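Long-range contact in phosphoglycerate dehydrogenase (Lactobacillus plantarum, PDB 3EVT), which probably oxidises 3-phosphoglycerate to 3-phosphohydroxypyruvate with NAD, the entry step of serine biosynthesis: residues N193-A198 with Q219-I224. Residues are numbered along the deposited sequence; the frame is centred on the assembly and turned at random.
Sequences NFIVNA and QQPMLI
Phe194, Ile195 and Val196 pair in parallel with Met222, Leu223 and Ile224 on neighbouring strands 194-197 and 222-225 of the Rossmann-fold sheet in the probable NAD-binding domain, joined through helix 211-215. Four backbone hydrogen bonds zip them together, from Met222 N to Asn193 O through to Asn197 N to Ile224 O, the straightest being Ile195 N to Met222 O (175°). The tight part is apolar. On the face covered by helix 93-110, Phe194 CD1 lies 3.8 Å from Met222 CB, and the extended methionine chain brings SD to the edge of the ring, 5.3 Å from its centroid, a Met-aromatic contact. With alanine at Phe194, a gap would probably open against Met106 and Val110 of that helix, and the Met222 sulfur would lose its aromatic neighbour. On the opposite face Ile195 splits its branches: CG2 meets Leu223 CD1, while CG1, anti to the carbonyl carbon (chi1 -61°), carries CD1 to within 3.8 Å of Pro221 CG. The loose side is the N-terminal end of the pair, where Asn193 OD1 takes Gln139 N and Gln219 NE2 reaches Ala190 O. A water links the two chains, accepting from Asn193 ND2 and donating to Gln219 O at 2.6 Å.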
ATOM      1  N   ASN A 193     -13.760   5.087   8.973  1.00 41.41           N
ATOM      2  CA  ASN A 193     -14.211   4.687   7.660  1.00 41.91           C
ATOM      3  C   ASN A 193     -14.128   3.143   7.443  1.00 41.87           C
ATOM      4  O   ASN A 193     -14.944   2.569   6.710  1.00 41.57           O
ATOM      5  CB  ASN A 193     -13.506   5.495   6.561  1.00 41.34           C
ATOM      6  CG  ASN A 193     -13.571   6.995   6.834  1.00 40.68           C
ATOM      7  OD1 ASN A 193     -12.633   7.608   7.379  1.00 44.87           O
ATOM      8  ND2 ASN A 193     -14.705   7.571   6.534  1.00 42.56           N
ATOM      9  N   PHE A 194     -13.199   2.474   8.132  1.00 41.70           N
ATOM     10  CA  PHE A 194     -13.039   1.001   7.986  1.00 41.45           C
ATOM     11  C   PHE A 194     -12.771   0.420   9.364  1.00 41.62           C
ATOM     12  O   PHE A 194     -11.980   0.975  10.172  1.00 40.88           O
ATOM     13  CB  PHE A 194     -11.831   0.658   7.067  1.00 41.10           C
ATOM     14  CG  PHE A 194     -11.891   1.317   5.707  1.00 41.82           C
ATOM     15  CD1 PHE A 194     -12.420   0.634   4.598  1.00 37.70           C
ATOM     16  CD2 PHE A 194     -11.446   2.607   5.540  1.00 39.16           C
ATOM     17  CE1 PHE A 194     -12.488   1.221   3.382  1.00 38.36           C
ATOM     18  CE2 PHE A 194     -11.513   3.208   4.301  1.00 39.79           C
ATOM     19  CZ  PHE A 194     -12.052   2.528   3.225  1.00 38.19           C
ATOM     20  N   ILE A 195     -13.463  -0.667   9.638  1.00 41.63           N
ATOM     21  CA  ILE A 195     -13.292  -1.399  10.880  1.00 41.97           C
ATOM     22  C   ILE A 195     -12.812  -2.814  10.564  1.00 41.69           C
ATOM     23  O   ILE A 195     -13.439  -3.542   9.830  1.00 40.15           O
ATOM     24  CB  ILE A 195     -14.603  -1.491  11.663  1.00 42.57           C
ATOM     25  CG1 ILE A 195     -15.100  -0.069  12.020  1.00 44.71           C
ATOM     26  CG2 ILE A 195     -14.422  -2.433  12.860  1.00 40.58           C
ATOM     27  CD1 ILE A 195     -16.551   0.027  12.569  1.00 46.18           C
ATOM     28  N   VAL A 196     -11.674  -3.170  11.126  1.00 42.29           N
ATOM     29  CA  VAL A 196     -11.080  -4.445  10.892  1.00 42.76           C
ATOM     30  C   VAL A 196     -11.059  -5.245  12.193  1.00 44.04           C
ATOM     31  O   VAL A 196     -10.525  -4.804  13.200  1.00 43.72           O
ATOM     32  CB  VAL A 196      -9.647  -4.292  10.244  1.00 41.88           C
ATOM     33  CG1 VAL A 196      -8.934  -5.674  10.115  1.00 39.91           C
ATOM     34  CG2 VAL A 196      -9.783  -3.569   8.807  1.00 40.92           C
ATOM     35  N   ASN A 197     -11.665  -6.427  12.163  1.00 45.37           N
ATOM     36  CA  ASN A 197     -11.490  -7.360  13.260  1.00 45.78           C
ATOM     37  C   ASN A 197     -10.321  -8.293  13.012  1.00 45.85           C
ATOM     38  O   ASN A 197     -10.356  -9.030  12.069  1.00 45.67           O
ATOM     39  CB  ASN A 197     -12.712  -8.241  13.477  1.00 45.55           C
ATOM     40  CG  ASN A 197     -12.476  -9.211  14.623  1.00 47.50           C
ATOM     41  OD1 ASN A 197     -11.947  -8.792  15.641  1.00 48.29           O
ATOM     42  ND2 ASN A 197     -12.745 -10.501  14.432  1.00 46.37           N
ATOM     43  N   ALA A 198      -9.307  -8.264  13.880  1.00 47.19           N
ATOM     44  CA  ALA A 198      -8.225  -9.227  13.834  1.00 48.87           C
ATOM     45  C   ALA A 198      -8.044  -9.876  15.221  1.00 50.29           C
ATOM     46  O   ALA A 198      -6.952 -10.285  15.589  1.00 52.85           O
ATOM     47  CB  ALA A 198      -6.902  -8.518  13.388  1.00 48.52           C
ATOM     48  N   GLN A 219     -20.005   6.967  10.048  1.00 49.36           N
ATOM     49  CA  GLN A 219     -19.525   7.292   8.687  1.00 48.30           C
ATOM     50  C   GLN A 219     -19.928   6.238   7.680  1.00 47.95           C
ATOM     51  O   GLN A 219     -19.409   6.210   6.579  1.00 47.91           O
ATOM     52  CB  GLN A 219     -18.012   7.410   8.634  1.00 48.31           C
ATOM     53  CG  GLN A 219     -17.415   8.313   9.683  1.00 47.35           C
ATOM     54  CD  GLN A 219     -18.070   9.674   9.683  1.00 49.31           C
ATOM     55  OE1 GLN A 219     -18.396  10.213   8.621  1.00 49.17           O
ATOM     56  NE2 GLN A 219     -18.301  10.225  10.878  1.00 45.27           N
ATOM     57  N   GLN A 220     -20.858   5.375   8.063  1.00 46.94           N
ATOM     58  CA  GLN A 220     -21.225   4.196   7.276  1.00 46.93           C
ATOM     59  C   GLN A 220     -19.976   3.407   6.807  1.00 46.52           C
ATOM     60  O   GLN A 220     -19.716   3.248   5.582  1.00 46.05           O
ATOM     61  CB  GLN A 220     -22.155   4.559   6.136  1.00 46.59           C
ATOM     62  CG  GLN A 220     -23.244   5.568   6.547  1.00 52.38           C
ATOM     63  CD  GLN A 220     -24.261   5.897   5.420  1.00 59.15           C
ATOM     64  OE1 GLN A 220     -24.084   5.542   4.255  1.00 59.99           O
ATOM     65  NE2 GLN A 220     -25.339   6.572   5.796  1.00 64.13           N
ATOM     66  N   PRO A 221     -19.209   2.892   7.786  1.00 45.35           N
ATOM     67  CA  PRO A 221     -17.900   2.290   7.450  1.00 45.57           C
ATOM     68  C   PRO A 221     -18.004   0.903   6.794  1.00 44.66           C
ATOM     69  O   PRO A 221     -19.073   0.308   6.720  1.00 44.46           O
ATOM     70  CB  PRO A 221     -17.208   2.181   8.810  1.00 45.07           C
ATOM     71  CG  PRO A 221     -18.394   1.829   9.725  1.00 45.95           C
ATOM     72  CD  PRO A 221     -19.580   2.673   9.189  1.00 44.49           C
ATOM     73  N   MET A 222     -16.879   0.415   6.283  1.00 44.48           N
ATOM     74  CA  MET A 222     -16.805  -0.925   5.733  1.00 42.96           C
ATOM     75  C   MET A 222     -16.281  -1.867   6.866  1.00 43.72           C
ATOM     76  O   MET A 222     -15.344  -1.515   7.609  1.00 43.98           O
ATOM     77  CB  MET A 222     -15.881  -0.907   4.495  1.00 41.97           C
ATOM     78  CG  MET A 222     -15.565  -2.286   3.861  1.00 37.90           C
ATOM     79  SD  MET A 222     -14.480  -2.225   2.408  1.00 30.53           S
ATOM     80  CE  MET A 222     -14.568  -3.977   2.038  1.00 34.29           C
ATOM     81  N   LEU A 223     -16.898  -3.039   7.024  1.00 42.86           N
ATOM     82  CA  LEU A 223     -16.468  -3.950   8.078  1.00 43.20           C
ATOM     83  C   LEU A 223     -15.665  -5.073   7.472  1.00 42.58           C
ATOM     84  O   LEU A 223     -16.100  -5.654   6.471  1.00 42.95           O
ATOM     85  CB  LEU A 223     -17.654  -4.532   8.865  1.00 43.61           C
ATOM     86  CG  LEU A 223     -17.226  -5.619   9.885  1.00 42.18           C
ATOM     87  CD1 LEU A 223     -16.542  -4.976  11.122  1.00 44.36           C
ATOM     88  CD2 LEU A 223     -18.446  -6.397  10.313  1.00 40.43           C
ATOM     89  N   ILE A 224     -14.499  -5.382   8.055  1.00 41.86           N
ATOM     90  CA  ILE A 224     -13.695  -6.471   7.524  1.00 41.92           C
ATOM     91  C   ILE A 224     -13.354  -7.449   8.613  1.00 42.14           C
ATOM     92  O   ILE A 224     -12.814  -7.053   9.634  1.00 43.20           O
ATOM     93  CB  ILE A 224     -12.397  -5.961   6.846  1.00 41.54           C
ATOM     94  CG1 ILE A 224     -12.752  -5.034   5.655  1.00 41.19           C
ATOM     95  CG2 ILE A 224     -11.545  -7.183   6.383  1.00 42.06           C
ATOM     96  CD1 ILE A 224     -11.869  -3.913   5.487  1.00 37.72           C
TER
HETATM   97  O   HOH W   1     -16.935   5.689   5.914  1.00 47.20           O